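Local coordinates for arsenate Reductase (Corynebacterium glutamicum, PDB 3T38), which probably reduces arsenate to arsenite with electrons from thioredoxin, on a low-molecular-weight tyrosine phosphatase fold, and so serves arsenic resistance, at residues 42-45 against 46-49; 66-69 against 70-74; 145-148 against 149-152. One frame throughout, in Å; residues are numbered along the deposited sequence.

Contact 1 of 3, residues 42-45 against 46-49; sequences YVSL and ARTA
The guanidinium of Arg47 lies over the backbone of Ser44, one turn earlier on the same helix: Ser44 CA sits over one face, offset toward the rim, 3.7 Å from Arg47 CZ. A bend at chi3 (-41°) folds the arginine back over the serine. Arg47 NH1 hydrogen-bonds Leu146 O of the second subunit, while Arg47 NH2 comes close to its counterpart in that subunit. Ser44 OG is 3.6 Å from Arg47 NH1, but it hydrogen-bonds the carbonyl of Glu40 instead.

Main-chain i to i+4 bonds continue the helix, with Ala46 N at 2.8 Å from Tyr42 O and Arg47 N at 3.0 Å from Val43 O. Near the C-terminal end Leu45 O accepts from both Ala49 N, at 2.8 Å, and Thr48 N, at 3.2 Å. Thr48 OG1, its chi1 of 45° setting it between backbone N and carbonyl carbon, shares a water with Ser44 O; the water donates to that carbonyl.

The ring of Tyr42, whose OH hydrogen-bonds His10, packs on Leu55 and Ala59 of helix 55-73, where Leu45 and Ala46 also meet Leu55. Tyr42, Leu45 and Ala46 thus join helix 31-49 to helix 55-73, and Val43, Arg47 and Thr48, with Tyr42, meet the second subunit.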
ATOM      1  N   TYR A  42       4.808   0.458  -7.485  1.00 21.94           N
ATOM      2  CA  TYR A  42       6.254   0.413  -7.309  1.00 22.45           C
ATOM      3  C   TYR A  42       6.678   0.676  -5.865  1.00 22.37           C
ATOM      4  O   TYR A  42       7.449  -0.065  -5.290  1.00 22.44           O
ATOM      5  CB  TYR A  42       6.868   1.468  -8.175  1.00 23.60           C
ATOM      6  CG  TYR A  42       8.393   1.501  -8.067  1.00 24.78           C
ATOM      7  CD1 TYR A  42       9.034   2.515  -7.355  1.00 24.45           C
ATOM      8  CD2 TYR A  42       9.160   0.545  -8.709  1.00 26.18           C
ATOM      9  CE1 TYR A  42      10.406   2.559  -7.268  1.00 30.29           C
ATOM     10  CE2 TYR A  42      10.530   0.556  -8.627  1.00 29.33           C
ATOM     11  CZ  TYR A  42      11.156   1.565  -7.898  1.00 32.22           C
ATOM     12  OH  TYR A  42      12.520   1.577  -7.813  1.00 32.15           O
ATOM     13  N   VAL A  43       6.163   1.755  -5.309  1.00 23.14           N
ATOM     14  CA  VAL A  43       6.474   2.162  -3.960  1.00 22.69           C
ATOM     15  C   VAL A  43       5.946   1.166  -2.975  1.00 23.29           C
ATOM     16  O   VAL A  43       6.736   0.708  -2.086  1.00 24.42           O
ATOM     17  CB  VAL A  43       6.089   3.648  -3.642  1.00 23.56           C
ATOM     18  CG1 VAL A  43       6.265   3.912  -2.129  1.00 24.13           C
ATOM     19  CG2 VAL A  43       7.006   4.599  -4.425  1.00 19.27           C
ATOM     20  N   SER A  44       4.702   0.719  -3.176  1.00 21.98           N
ATOM     21  CA  SER A  44       4.168  -0.396  -2.366  1.00 23.27           C
ATOM     22  C   SER A  44       5.092  -1.599  -2.281  1.00 23.35           C
ATOM     23  O   SER A  44       5.361  -2.151  -1.183  1.00 23.29           O
ATOM     24  CB  SER A  44       2.819  -0.862  -2.935  1.00 21.75           C
ATOM     25  OG  SER A  44       1.905   0.164  -2.530  1.00 26.90           O
ATOM     26  N   LEU A  45       5.556  -2.046  -3.445  1.00 22.32           N
ATOM     27  CA  LEU A  45       6.425  -3.233  -3.428  1.00 22.29           C
ATOM     28  C   LEU A  45       7.761  -2.911  -2.832  1.00 23.24           C
ATOM     29  O   LEU A  45       8.380  -3.765  -2.136  1.00 24.18           O
ATOM     30  CB  LEU A  45       6.543  -3.828  -4.830  1.00 22.44           C
ATOM     31  CG  LEU A  45       5.207  -4.455  -5.334  1.00 24.37           C
ATOM     32  CD1 LEU A  45       5.396  -4.886  -6.791  1.00 29.81           C
ATOM     33  CD2 LEU A  45       4.811  -5.640  -4.494  1.00 24.24           C
ATOM     34  N   ALA A  46       8.242  -1.674  -3.088  1.00 23.14           N
ATOM     35  CA  ALA A  46       9.560  -1.299  -2.596  1.00 23.41           C
ATOM     36  C   ALA A  46       9.617  -1.361  -1.084  1.00 23.57           C
ATOM     37  O   ALA A  46      10.665  -1.637  -0.508  1.00 25.51           O
ATOM     38  CB  ALA A  46       9.925   0.077  -3.066  1.00 24.88           C
ATOM     39  N   ARG A  47       8.486  -1.094  -0.432  1.00 23.93           N
ATOM     40  CA  ARG A  47       8.442  -1.053   1.051  1.00 25.37           C
ATOM     41  C   ARG A  47       8.857  -2.366   1.684  1.00 26.31           C
ATOM     42  O   ARG A  47       9.557  -2.367   2.712  1.00 27.79           O
ATOM     43  CB  ARG A  47       7.052  -0.637   1.522  1.00 23.79           C
ATOM     44  CG  ARG A  47       6.803   0.877   1.395  1.00 24.47           C
ATOM     45  CD  ARG A  47       5.499   1.313   2.133  1.00 23.16           C
ATOM     46  NE  ARG A  47       4.458   0.319   1.896  1.00 22.88           N
ATOM     47  CZ  ARG A  47       3.362   0.503   1.165  1.00 23.92           C
ATOM     48  NH1 ARG A  47       3.097   1.672   0.510  1.00 21.52           N
ATOM     49  NH2 ARG A  47       2.523  -0.513   1.075  1.00 21.40           N
ATOM     50  N   THR A  48       8.469  -3.472   1.046  1.00 26.03           N
ATOM     51  CA  THR A  48       8.663  -4.807   1.642  1.00 28.77           C
ATOM     52  C   THR A  48       9.775  -5.562   0.952  1.00 32.01           C
ATOM     53  O   THR A  48      10.440  -6.370   1.578  1.00 34.28           O
ATOM     54  CB  THR A  48       7.364  -5.673   1.599  1.00 27.31           C
ATOM     55  OG1 THR A  48       6.758  -5.552   0.305  1.00 21.03           O
ATOM     56  CG2 THR A  48       6.356  -5.127   2.658  1.00 25.11           C
ATOM     57  N   ALA A  49       9.964  -5.287  -0.333  1.00 33.57           N
ATOM     58  CA  ALA A  49      10.891  -6.056  -1.169  1.00 36.75           C
ATOM     59  C   ALA A  49      12.209  -5.352  -1.263  1.00 38.74           C
ATOM     60  O   ALA A  49      13.195  -5.996  -1.482  1.00 42.41           O
ATOM     61  CB  ALA A  49      10.291  -6.306  -2.609  1.00 36.26           C
TER
HETATM   62  O   HOH W   1       4.332  -4.344   0.281  1.00 14.46           O

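Contact 2 of 3, residues 66-69 against 70-74. With D1D ((4S,5S)-1,2-dithiane-4,5-diol), chain C.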
ATOM      1  N   ARG A  66      -3.810  -5.066 -11.252  1.00 26.00           N
ATOM      2  CA  ARG A  66      -4.703  -4.178 -10.477  1.00 26.42           C
ATOM      3  C   ARG A  66      -5.682  -3.368 -11.354  1.00 26.96           C
ATOM      4  O   ARG A  66      -6.885  -3.306 -11.084  1.00 28.10           O
ATOM      5  CB  ARG A  66      -3.893  -3.255  -9.577  1.00 25.60           C
ATOM      6  CG  ARG A  66      -3.366  -3.947  -8.332  1.00 24.00           C
ATOM      7  CD  ARG A  66      -2.468  -3.003  -7.576  1.00 23.24           C
ATOM      8  NE  ARG A  66      -3.319  -2.041  -6.873  1.00 25.22           N
ATOM      9  CZ  ARG A  66      -2.886  -0.927  -6.299  1.00 25.75           C
ATOM     10  NH1 ARG A  66      -1.612  -0.548  -6.419  1.00 21.85           N
ATOM     11  NH2 ARG A  66      -3.751  -0.171  -5.628  1.00 29.82           N
ATOM     12  N   LEU A  67      -5.178  -2.813 -12.433  1.00 27.30           N
ATOM     13  CA  LEU A  67      -6.058  -2.100 -13.373  1.00 29.47           C
ATOM     14  C   LEU A  67      -7.113  -3.003 -13.964  1.00 29.68           C
ATOM     15  O   LEU A  67      -8.206  -2.595 -14.074  1.00 29.05           O
ATOM     16  CB  LEU A  67      -5.257  -1.411 -14.474  1.00 28.45           C
ATOM     17  CG  LEU A  67      -4.469  -0.211 -13.979  1.00 30.39           C
ATOM     18  CD1 LEU A  67      -3.317   0.147 -14.982  1.00 31.71           C
ATOM     19  CD2 LEU A  67      -5.418   0.983 -13.780  1.00 31.94           C
ATOM     20  N   HIS A  68      -6.760  -4.255 -14.301  1.00 32.98           N
ATOM     21  CA  HIS A  68      -7.737  -5.244 -14.801  1.00 33.89           C
ATOM     22  C   HIS A  68      -8.775  -5.545 -13.726  1.00 32.16           C
ATOM     23  O   HIS A  68      -9.956  -5.473 -13.999  1.00 31.64           O
ATOM     24  CB  HIS A  68      -7.064  -6.525 -15.298  1.00 35.73           C
ATOM     25  CG  HIS A  68      -8.028  -7.521 -15.894  1.00 41.52           C
ATOM     26  ND1 HIS A  68      -8.480  -7.440 -17.200  1.00 44.52           N
ATOM     27  CD2 HIS A  68      -8.623  -8.623 -15.360  1.00 41.76           C
ATOM     28  CE1 HIS A  68      -9.325  -8.431 -17.437  1.00 45.82           C
ATOM     29  NE2 HIS A  68      -9.430  -9.163 -16.337  1.00 44.83           N
ATOM     30  N   ALA A  69      -8.333  -5.841 -12.497  1.00 30.48           N
ATOM     31  CA  ALA A  69      -9.259  -5.982 -11.393  1.00 29.52           C
ATOM     32  C   ALA A  69     -10.214  -4.773 -11.326  1.00 30.82           C
ATOM     33  O   ALA A  69     -11.431  -4.965 -11.288  1.00 31.70           O
ATOM     34  CB  ALA A  69      -8.545  -6.180 -10.071  1.00 28.79           C
ATOM     35  N   LEU A  70      -9.703  -3.553 -11.376  1.00 29.94           N
ATOM     36  CA  LEU A  70     -10.585  -2.384 -11.309  1.00 32.09           C
ATOM     37  C   LEU A  70     -11.573  -2.268 -12.484  1.00 34.62           C
ATOM     38  O   LEU A  70     -12.720  -1.884 -12.292  1.00 34.61           O
ATOM     39  CB  LEU A  70      -9.763  -1.095 -11.189  1.00 32.67           C
ATOM     40  CG  LEU A  70     -10.484   0.244 -10.923  1.00 37.12           C
ATOM     41  CD1 LEU A  70     -11.256   0.178  -9.565  1.00 36.99           C
ATOM     42  CD2 LEU A  70      -9.485   1.391 -10.903  1.00 40.00           C
ATOM     43  N   ALA A  71     -11.108  -2.589 -13.685  1.00 35.21           N
ATOM     44  CA  ALA A  71     -11.950  -2.661 -14.885  1.00 37.94           C
ATOM     45  C   ALA A  71     -13.126  -3.618 -14.656  1.00 38.66           C
ATOM     46  O   ALA A  71     -14.260  -3.345 -15.039  1.00 39.19           O
ATOM     47  CB  ALA A  71     -11.098  -3.149 -16.058  1.00 36.86           C
ATOM     48  N   VAL A  72     -12.824  -4.755 -14.030  1.00 38.80           N
ATOM     49  CA  VAL A  72     -13.831  -5.793 -13.769  1.00 40.60           C
ATOM     50  C   VAL A  72     -14.803  -5.284 -12.697  1.00 40.66           C
ATOM     51  O   VAL A  72     -16.004  -5.274 -12.893  1.00 41.82           O
ATOM     52  CB  VAL A  72     -13.166  -7.134 -13.364  1.00 40.17           C
ATOM     53  CG1 VAL A  72     -14.211  -8.145 -12.842  1.00 41.87           C
ATOM     54  CG2 VAL A  72     -12.430  -7.725 -14.563  1.00 40.63           C
ATOM     55  N   ALA A  73     -14.261  -4.827 -11.577  1.00 39.84           N
ATOM     56  CA  ALA A  73     -15.051  -4.279 -10.486  1.00 40.69           C
ATOM     57  C   ALA A  73     -16.104  -3.316 -11.015  1.00 43.34           C
ATOM     58  O   ALA A  73     -17.223  -3.294 -10.528  1.00 43.82           O
ATOM     59  CB  ALA A  73     -14.138  -3.581  -9.469  1.00 38.62           C
ATOM     60  N   GLU A  74     -15.740  -2.547 -12.041  1.00 45.73           N
ATOM     61  CA  GLU A  74     -16.607  -1.494 -12.605  1.00 49.01           C
ATOM     62  C   GLU A  74     -17.334  -1.885 -13.910  1.00 51.69           C
ATOM     63  O   GLU A  74     -17.888  -1.024 -14.647  1.00 54.31           O
ATOM     64  CB  GLU A  74     -15.785  -0.239 -12.831  1.00 49.34           C
ATOM     65  CG  GLU A  74     -15.032   0.210 -11.624  1.00 50.51           C
ATOM     66  CD  GLU A  74     -14.559   1.648 -11.704  1.00 57.29           C
ATOM     67  OE1 GLU A  74     -14.570   2.278 -12.812  1.00 62.77           O
ATOM     68  OE2 GLU A  74     -14.184   2.164 -10.631  1.00 56.19           O
TER
HETATM   69  S1  D1D C3236      -3.218   4.773  -4.292  1.00 47.27           S
HETATM   70  C1  D1D C3236      -3.993   6.193  -5.132  1.00 35.66           C
HETATM   71  C2  D1D C3236      -4.923   5.667  -6.164  1.00 33.04           C
HETATM   72  O2  D1D C3236      -5.318   6.728  -6.937  1.00 31.80           O
HETATM   73  C3  D1D C3236      -4.115   4.895  -7.180  1.00 39.32           C
HETATM   74  O3  D1D C3236      -4.765   5.168  -8.330  1.00 33.13           O
HETATM   75  C4  D1D C3236      -4.072   3.396  -7.054  1.00 42.42           C
HETATM   76  S4  D1D C3236      -2.916   2.990  -5.705  1.00 53.29           S
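His68 and Val72, one helical turn apart, make the side-chain contact of this stretch. Val72 CG2 lies over one face of the imidazole as a CH-pi contact, 4.1 Å from the ring centroid and displaced toward CD2 and NE2; its nearest ring atom is His68 NE2 at 3.8 Å. The histidine's CG is anti to its N (chi1 -176°), which carries the ring forward along the helix to this methyl. His68 NE2 also hydrogen-bonds Glu111, a polar tie that probably fixes the turn of the ring.

Main-chain hydrogen bonds follow the regular i to i+4 pattern. Leu70 N meets Arg66 O and Ala71 N meets Leu67 O, followed by Val72 N to His68 O at 3.0 Å and Ala73 N to Ala69 O at 2.8 Å. Glu74 is the first residue to leave helical backbone angles, yet Glu74 N still donates to Leu70 O at 3.1 Å.

Arg66 carries the salt bridge and the ligand contact. Its NE pairs with Asp149 in that salt bridge, NH1 hydrogen-bonds Ser41, and Phe62 offers its ring in a cation-pi contact. Arg66 NH2 approaches sulfur S4 of the bound dithiane-diol obliquely, at 3.3 Å; Thr33, Arg36, Tyr37 and Glu40 also belong to this ligand pocket.

The stretch forms the C-terminal part of helix 55-73. Leu67 and Leu70 pack on Tyr37 of helix 31-49, Ala69 rests on Val150 and Ala153 of helix 148-153, and His68 and Ala69 touch Arg113 on strand 111-116.

Contact 3 of 3, residues 145-148 against 149-152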
ATOM      1  N   PRO A 145       0.962  -6.352  -1.261  1.00 18.43           N
ATOM      2  CA  PRO A 145      -0.082  -6.030  -0.281  1.00 18.35           C
ATOM      3  C   PRO A 145      -1.485  -6.107  -0.827  1.00 20.52           C
ATOM      4  O   PRO A 145      -1.749  -5.795  -2.013  1.00 21.13           O
ATOM      5  CB  PRO A 145       0.191  -4.562   0.071  1.00 17.69           C
ATOM      6  CG  PRO A 145       0.749  -3.929  -1.254  1.00 18.03           C
ATOM      7  CD  PRO A 145       1.479  -5.152  -1.977  1.00 19.46           C
ATOM      8  N   LEU A 146      -2.413  -6.424   0.073  1.00 21.08           N
ATOM      9  CA  LEU A 146      -3.834  -6.262  -0.208  1.00 22.04           C
ATOM     10  C   LEU A 146      -4.194  -4.860  -0.692  1.00 22.72           C
ATOM     11  O   LEU A 146      -3.790  -3.872  -0.106  1.00 23.42           O
ATOM     12  CB  LEU A 146      -4.627  -6.556   1.063  1.00 22.31           C
ATOM     13  CG  LEU A 146      -6.130  -6.654   0.875  1.00 25.07           C
ATOM     14  CD1 LEU A 146      -6.497  -7.775  -0.218  1.00 18.88           C
ATOM     15  CD2 LEU A 146      -6.652  -6.937   2.325  1.00 25.52           C
ATOM     16  N   THR A 147      -4.979  -4.778  -1.734  1.00 22.79           N
ATOM     17  CA  THR A 147      -5.427  -3.466  -2.241  1.00 21.99           C
ATOM     18  C   THR A 147      -6.939  -3.592  -2.508  1.00 23.81           C
ATOM     19  O   THR A 147      -7.483  -4.678  -2.608  1.00 23.99           O
ATOM     20  CB  THR A 147      -4.712  -3.073  -3.532  1.00 22.98           C
ATOM     21  OG1 THR A 147      -4.910  -4.105  -4.505  1.00 22.57           O
ATOM     22  CG2 THR A 147      -3.152  -2.801  -3.319  1.00 15.12           C
ATOM     23  N   ASP A 148      -7.614  -2.472  -2.550  1.00 25.40           N
ATOM     24  CA  ASP A 148      -9.063  -2.449  -2.601  1.00 27.18           C
ATOM     25  C   ASP A 148      -9.547  -2.881  -3.967  1.00 26.62           C
ATOM     26  O   ASP A 148     -10.533  -3.583  -4.051  1.00 26.98           O
ATOM     27  CB  ASP A 148      -9.569  -1.003  -2.346  1.00 29.10           C
ATOM     28  CG  ASP A 148     -11.072  -0.936  -2.141  1.00 30.79           C
ATOM     29  OD1 ASP A 148     -11.541  -1.464  -1.101  1.00 29.18           O
ATOM     30  OD2 ASP A 148     -11.743  -0.324  -2.988  1.00 26.61           O
ATOM     31  N   ASP A 149      -8.865  -2.479  -5.045  1.00 26.80           N
ATOM     32  CA  ASP A 149      -9.369  -2.815  -6.384  1.00 27.20           C
ATOM     33  C   ASP A 149      -9.606  -4.339  -6.506  1.00 27.39           C
ATOM     34  O   ASP A 149     -10.622  -4.760  -7.038  1.00 29.41           O
ATOM     35  CB  ASP A 149      -8.426  -2.351  -7.490  1.00 27.04           C
ATOM     36  CG  ASP A 149      -6.974  -2.469  -7.100  1.00 27.98           C
ATOM     37  OD1 ASP A 149      -6.549  -3.440  -6.367  1.00 23.28           O
ATOM     38  OD2 ASP A 149      -6.257  -1.517  -7.425  1.00 26.07           O
ATOM     39  N   VAL A 150      -8.684  -5.161  -5.998  1.00 25.57           N
ATOM     40  CA  VAL A 150      -8.826  -6.615  -6.150  1.00 24.15           C
ATOM     41  C   VAL A 150      -9.900  -7.246  -5.278  1.00 24.00           C
ATOM     42  O   VAL A 150     -10.411  -8.306  -5.641  1.00 23.46           O
ATOM     43  CB  VAL A 150      -7.477  -7.396  -6.069  1.00 23.05           C
ATOM     44  CG1 VAL A 150      -6.488  -6.748  -7.091  1.00 22.49           C
ATOM     45  CG2 VAL A 150      -6.901  -7.377  -4.654  1.00 17.69           C
ATOM     46  N   ILE A 151     -10.257  -6.582  -4.175  1.00 23.70           N
ATOM     47  CA  ILE A 151     -11.354  -7.016  -3.393  1.00 25.05           C
ATOM     48  C   ILE A 151     -12.623  -6.739  -4.163  1.00 26.99           C
ATOM     49  O   ILE A 151     -13.465  -7.617  -4.308  1.00 28.97           O
ATOM     50  CB  ILE A 151     -11.395  -6.350  -2.004  1.00 26.59           C
ATOM     51  CG1 ILE A 151     -10.130  -6.693  -1.164  1.00 21.46           C
ATOM     52  CG2 ILE A 151     -12.656  -6.820  -1.238  1.00 24.96           C
ATOM     53  CD1 ILE A 151      -9.925  -5.655   0.065  1.00 21.81           C
ATOM     54  N   ARG A 152     -12.748  -5.539  -4.712  1.00 28.78           N
ATOM     55  CA  ARG A 152     -13.971  -5.136  -5.463  1.00 30.42           C
ATOM     56  C   ARG A 152     -14.227  -6.036  -6.672  1.00 31.15           C
ATOM     57  O   ARG A 152     -15.389  -6.319  -7.056  1.00 32.23           O
ATOM     58  CB  ARG A 152     -13.860  -3.709  -5.919  1.00 29.81           C
ATOM     59  CG  ARG A 152     -13.963  -2.668  -4.804  1.00 34.60           C
ATOM     60  CD  ARG A 152     -14.044  -1.255  -5.376  1.00 38.21           C
ATOM     61  NE  ARG A 152     -14.118  -0.195  -4.370  1.00 40.67           N
ATOM     62  CZ  ARG A 152     -15.214   0.517  -4.132  1.00 45.72           C
ATOM     63  NH1 ARG A 152     -16.352   0.275  -4.797  1.00 44.28           N
ATOM     64  NH2 ARG A 152     -15.192   1.444  -3.199  1.00 46.85           N
TER
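The CB of Asp148 points away from 149-152, and the carboxylate end comes round to Arg152. Its CG comes within 3.8 Å of Arg152 NE, and OD2 receives NE in a 2.8 Å salt bridge. NE meets OD2 on its syn side, somewhat out of the carboxylate plane; OD2 in turn lies in the guanidinium plane at its edge, although the two flat groups are turned 75° against each other. OD2 has a second cationic partner, Arg36 of the second subunit, while OD1 hydrogen-bonds Tyr169; the carboxylate is thereby held at both oxygens. The turn is closed along the backbone by Arg152 N to Asp148 O, 3.0 Å.

This is the start of helix 148-153, which leads into strand 156-159 of the parallel sheet in the low-molecular-weight phosphatase fold. Just ahead of it, Thr147 OG1 donates to Asp149 OD1 at 2.6 Å, also on the syn side. A chi1 of 36° places the Asp149 carboxylate back over the helix start; its other oxygen, OD2, hydrogen-bonds Tyr37 OH.

Leu146 crosses Ile151 at about a right angle, its CD1 3.9 Å from Ile151 CG1. Both leucine and isoleucine pack on Leu85 of strand 83-88.

How the contacts relate
Contacts 1, 2 and 3 follow one another along the chain. Contact 1 closes helix 31-49 and contact 2 ends helix 55-73, the next helix, with centres about 21 Å apart and no touch between them. Contact 3, at the start of helix 148-153 beside the parallel sheet, meets both: Pro145 packs on Ser44 and Leu45, although the centres of contacts 1 and 3 are about 16 Å apart, and contact 2 is centred about 10 Å from contact 3. The 145-152 stretch thus joins the low-molecular-weight phosphatase fold to helices 31-49 and 55-73. All three also touch the second subunit, which puts this junction at the dimer interface, and probably the nearby ligand pocket too.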